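Local coordinates for fructose transport system repressor FruR (Pseudomonas putida, PDB 3O74), which probably regulates transcription as a LacI-family DNA-binding repressor and activator, with fructose 1-phosphate as its preferred effector, at residues R3-L12 with G32-D42. Sequence-based numbering, arbitrary orientation.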
loop_
_atom_site.group_PDB
_atom_site.type_symbol
_atom_site.label_atom_id
_atom_site.label_comp_id
_atom_site.label_asym_id
_atom_site.label_seq_id
_atom_site.Cartn_x
_atom_site.Cartn_y
_atom_site.Cartn_z
ATOM N N ARG B 3 19.497 15.668 9.087
ATOM C CA ARG B 3 18.670 15.975 7.926
ATOM C C ARG B 3 17.899 14.751 7.456
ATOM O O ARG B 3 17.745 14.509 6.258
ATOM C CB ARG B 3 19.503 16.559 6.795
ATOM C CG ARG B 3 20.213 17.827 7.204
ATOM C CD ARG B 3 20.618 18.634 6.001
ATOM N NE ARG B 3 21.305 19.855 6.399
ATOM C CZ ARG B 3 22.265 20.424 5.683
ATOM N NH1 ARG B 3 22.644 19.870 4.541
ATOM N NH2 ARG B 3 22.845 21.537 6.106
ATOM N N THR B 4 17.426 13.975 8.422
ATOM C CA THR B 4 16.536 12.864 8.148
ATOM C C THR B 4 15.328 12.994 9.060
ATOM O O THR B 4 15.437 13.467 10.195
ATOM C CB THR B 4 17.221 11.506 8.382
ATOM O OG1 THR B 4 17.526 11.356 9.773
ATOM C CG2 THR B 4 18.507 11.414 7.581
ATOM N N LEU B 5 14.174 12.588 8.549
ATOM C CA LEU B 5 12.948 12.594 9.323
ATOM C C LEU B 5 12.473 11.151 9.444
ATOM O O LEU B 5 12.654 10.356 8.523
ATOM C CB LEU B 5 11.890 13.432 8.610
ATOM C CG LEU B 5 12.344 14.802 8.104
ATOM C CD1 LEU B 5 11.299 15.423 7.180
ATOM C CD2 LEU B 5 12.658 15.725 9.272
ATOM N N GLY B 6 11.879 10.805 10.580
ATOM C CA GLY B 6 11.329 9.472 10.757
ATOM C C GLY B 6 9.815 9.477 10.667
ATOM O O GLY B 6 9.175 10.472 11.008
ATOM N N PHE B 7 9.238 8.368 10.209
ATOM C CA PHE B 7 7.795 8.207 10.191
ATOM C C PHE B 7 7.421 6.823 10.717
ATOM O O PHE B 7 7.739 5.807 10.102
ATOM C CB PHE B 7 7.242 8.414 8.774
ATOM C CG PHE B 7 5.730 8.432 8.698
ATOM C CD1 PHE B 7 4.956 8.604 9.838
ATOM C CD2 PHE B 7 5.088 8.294 7.475
ATOM C CE1 PHE B 7 3.563 8.623 9.762
ATOM C CE2 PHE B 7 3.704 8.315 7.392
ATOM C CZ PHE B 7 2.939 8.483 8.537
ATOM N N ILE B 8 6.767 6.792 11.872
ATOM C CA ILE B 8 6.246 5.552 12.424
ATOM C C ILE B 8 4.778 5.437 12.056
ATOM O O ILE B 8 3.962 6.263 12.476
ATOM C CB ILE B 8 6.356 5.531 13.956
ATOM C CG1 ILE B 8 7.820 5.538 14.390
ATOM C CG2 ILE B 8 5.637 4.316 14.522
ATOM C CD1 ILE B 8 8.002 5.604 15.895
ATOM N N LEU B 9 4.435 4.416 11.278
ATOM C CA LEU B 9 3.046 4.197 10.902
ATOM C C LEU B 9 2.589 2.792 11.306
ATOM O O LEU B 9 3.416 1.907 11.540
ATOM C CB LEU B 9 2.844 4.473 9.410
ATOM C CG LEU B 9 3.786 3.774 8.431
ATOM C CD1 LEU B 9 3.344 2.338 8.202
ATOM C CD2 LEU B 9 3.847 4.524 7.112
ATOM N N PRO B 10 1.268 2.591 11.418
ATOM C CA PRO B 10 0.755 1.328 11.957
ATOM C C PRO B 10 0.793 0.173 10.967
ATOM O O PRO B 10 0.929 -0.973 11.386
ATOM C CB PRO B 10 -0.705 1.656 12.290
ATOM C CG PRO B 10 -0.802 3.140 12.264
ATOM C CD PRO B 10 0.196 3.583 11.250
ATOM N N ASP B 11 0.669 0.462 9.679
ATOM C CA ASP B 11 0.473 -0.597 8.698
ATOM C C ASP B 11 0.928 -0.185 7.309
ATOM O O ASP B 11 0.329 0.679 6.668
ATOM C CB ASP B 11 -1.000 -1.010 8.670
ATOM C CG ASP B 11 -1.259 -2.218 7.784
ATOM O OD1 ASP B 11 -0.308 -2.724 7.148
ATOM O OD2 ASP B 11 -2.423 -2.663 7.725
ATOM N N LEU B 12 1.992 -0.829 6.846
ATOM C CA LEU B 12 2.554 -0.554 5.531
ATOM C C LEU B 12 1.573 -0.877 4.410
ATOM O O LEU B 12 1.659 -0.311 3.321
ATOM C CB LEU B 12 3.834 -1.364 5.336
ATOM C CG LEU B 12 5.028 -0.928 6.183
ATOM C CD1 LEU B 12 6.115 -1.993 6.185
ATOM C CD2 LEU B 12 5.564 0.397 5.671
ATOM N N GLY B 32 15.587 18.989 1.174
ATOM C CA GLY B 32 16.905 18.495 1.532
ATOM C C GLY B 32 16.901 17.491 2.672
ATOM O O GLY B 32 17.936 17.260 3.301
ATOM N N TYR B 33 15.739 16.897 2.946
ATOM C CA TYR B 33 15.624 15.885 3.993
ATOM C C TYR B 33 15.302 14.516 3.401
ATOM O O TYR B 33 14.595 14.422 2.400
ATOM C CB TYR B 33 14.523 16.264 4.988
ATOM C CG TYR B 33 14.827 17.489 5.809
ATOM C CD1 TYR B 33 15.317 17.377 7.103
ATOM C CD2 TYR B 33 14.629 18.760 5.290
ATOM C CE1 TYR B 33 15.599 18.502 7.860
ATOM C CE2 TYR B 33 14.910 19.889 6.037
ATOM C CZ TYR B 33 15.395 19.755 7.319
ATOM O OH TYR B 33 15.673 20.878 8.061
ATOM N N GLN B 34 15.818 13.460 4.027
ATOM C CA GLN B 34 15.447 12.093 3.666
ATOM C C GLN B 34 14.429 11.567 4.677
ATOM O O GLN B 34 14.468 11.926 5.849
ATOM C CB GLN B 34 16.678 11.185 3.636
ATOM C CG GLN B 34 17.821 11.692 2.762
ATOM C CD GLN B 34 17.490 11.663 1.281
ATOM O OE1 GLN B 34 17.863 12.566 0.532
ATOM N NE2 GLN B 34 16.785 10.623 0.853
ATOM N N LEU B 35 13.517 10.717 4.222
ATOM C CA LEU B 35 12.527 10.127 5.113
ATOM C C LEU B 35 12.812 8.648 5.372
ATOM O O LEU B 35 12.987 7.871 4.438
ATOM C CB LEU B 35 11.120 10.292 4.533
ATOM C CG LEU B 35 9.952 9.843 5.417
ATOM C CD1 LEU B 35 9.763 10.794 6.596
ATOM C CD2 LEU B 35 8.662 9.727 4.615
ATOM N N LEU B 36 12.861 8.268 6.645
ATOM C CA LEU B 36 12.967 6.866 7.016
ATOM C C LEU B 36 11.645 6.401 7.604
ATOM O O LEU B 36 11.105 7.016 8.526
ATOM C CB LEU B 36 14.104 6.637 8.007
ATOM C CG LEU B 36 15.516 6.918 7.490
ATOM C CD1 LEU B 36 16.527 6.792 8.619
ATOM C CD2 LEU B 36 15.869 5.986 6.338
ATOM N N ILE B 37 11.127 5.309 7.058
ATOM C CA ILE B 37 9.824 4.804 7.446
ATOM C C ILE B 37 9.958 3.500 8.226
ATOM O O ILE B 37 10.801 2.651 7.915
ATOM C CB ILE B 37 8.939 4.599 6.206
ATOM C CG1 ILE B 37 8.729 5.937 5.496
ATOM C CG2 ILE B 37 7.618 3.958 6.585
ATOM C CD1 ILE B 37 8.189 5.807 4.087
ATOM N N ALA B 38 9.127 3.353 9.251
ATOM C CA ALA B 38 9.101 2.133 10.038
ATOM C C ALA B 38 7.663 1.827 10.421
ATOM O O ALA B 38 6.850 2.742 10.588
ATOM C CB ALA B 38 9.963 2.275 11.269
ATOM N N SER B 39 7.351 0.541 10.555
ATOM C CA SER B 39 5.989 0.124 10.863
ATOM C C SER B 39 5.898 -0.552 12.228
ATOM O O SER B 39 6.670 -1.463 12.535
ATOM C CB SER B 39 5.451 -0.809 9.778
ATOM O OG SER B 39 4.218 -1.375 10.183
ATOM N N SER B 40 4.946 -0.093 13.036
ATOM C CA SER B 40 4.706 -0.639 14.366
ATOM C C SER B 40 3.794 -1.857 14.292
ATOM O O SER B 40 3.694 -2.630 15.246
ATOM C CB SER B 40 4.024 0.413 15.236
ATOM O OG SER B 40 2.701 0.632 14.779
ATOM N N ASP B 41 3.111 -2.009 13.165
ATOM C CA ASP B 41 2.106 -3.052 13.022
ATOM C C ASP B 41 0.991 -2.865 14.050
ATOM O O ASP B 41 0.332 -3.825 14.444
ATOM C CB ASP B 41 2.738 -4.434 13.170
ATOM C CG ASP B 41 2.389 -5.354 12.024
ATOM O OD1 ASP B 41 1.317 -5.988 12.082
ATOM O OD2 ASP B 41 3.181 -5.435 11.061
ATOM N N ASP B 42 0.791 -1.623 14.483
ATOM C CA ASP B 42 -0.229 -1.299 15.478
ATOM C C ASP B 42 -0.018 -2.028 16.810
ATOM O O ASP B 42 -0.946 -2.163 17.605
ATOM C CB ASP B 42 -1.638 -1.568 14.930
ATOM C CG ASP B 42 -2.511 -0.318 14.919
ATOM O OD1 ASP B 42 -2.175 0.645 15.636
ATOM O OD2 ASP B 42 -3.529 -0.295 14.198
HETATM O O HOH W 1 19.611 14.638 3.696
HETATM O O HOH W 2 2.920 -2.848 8.608
#
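Leu9 turns CG between its own backbone N and carbonyl carbon (chi1 52°), while Ile37 holds CG2 anti to its N, and the two side chains cross obliquely, Leu9 CD2 coming 3.8 Å from Ile37 CG2. Leu35, its CG likewise opposite the N (chi1 -174°), lays CD1 alongside Leu5 CB at 3.9 Å and also reaches Phe7 CB. Leu5 CD2 lies 3.8 Å from Tyr33 CD1, oblique to the ring, which packs further on helix 234-250; its hydroxyl bonds to Glu250. Parallel register (Leu5 with Leu35, Phe7 with Ile37, Leu9 with Ser39) puts these six on one sheet face; on the other, Ile8 and Ala38 lie against helix 44-56.

Seven backbone hydrogen bonds, from Arg3 O just before strand 4-9 to Ser40 N just after strand 34-39, join the strands, whose directions differ by 25°. Helix 15-30 links them as a beta-alpha-beta unit, the opening of the Rossmann-like lobe of the LacI/periplasmic-binding-protein fold. Strand 34-39 is one of two outermost within the chain, and backbone hydrogen bonds from Ile37 reach the second subunit.

Past strand 4-9, Leu12 CG packs 3.6 Å from Ser39 CB, at the end of strand 34-39. A water accepting from Leu12 N also meets Ser39 OG, unusually closely. Ser39 and Ser40 each form an ST turn; Ser40 OG takes Asp42 N at 3.0 Å. Asp42 CG sits 3.8 Å from Pro10 CB, and Asp42 OD1 is salt-bridged to Arg90.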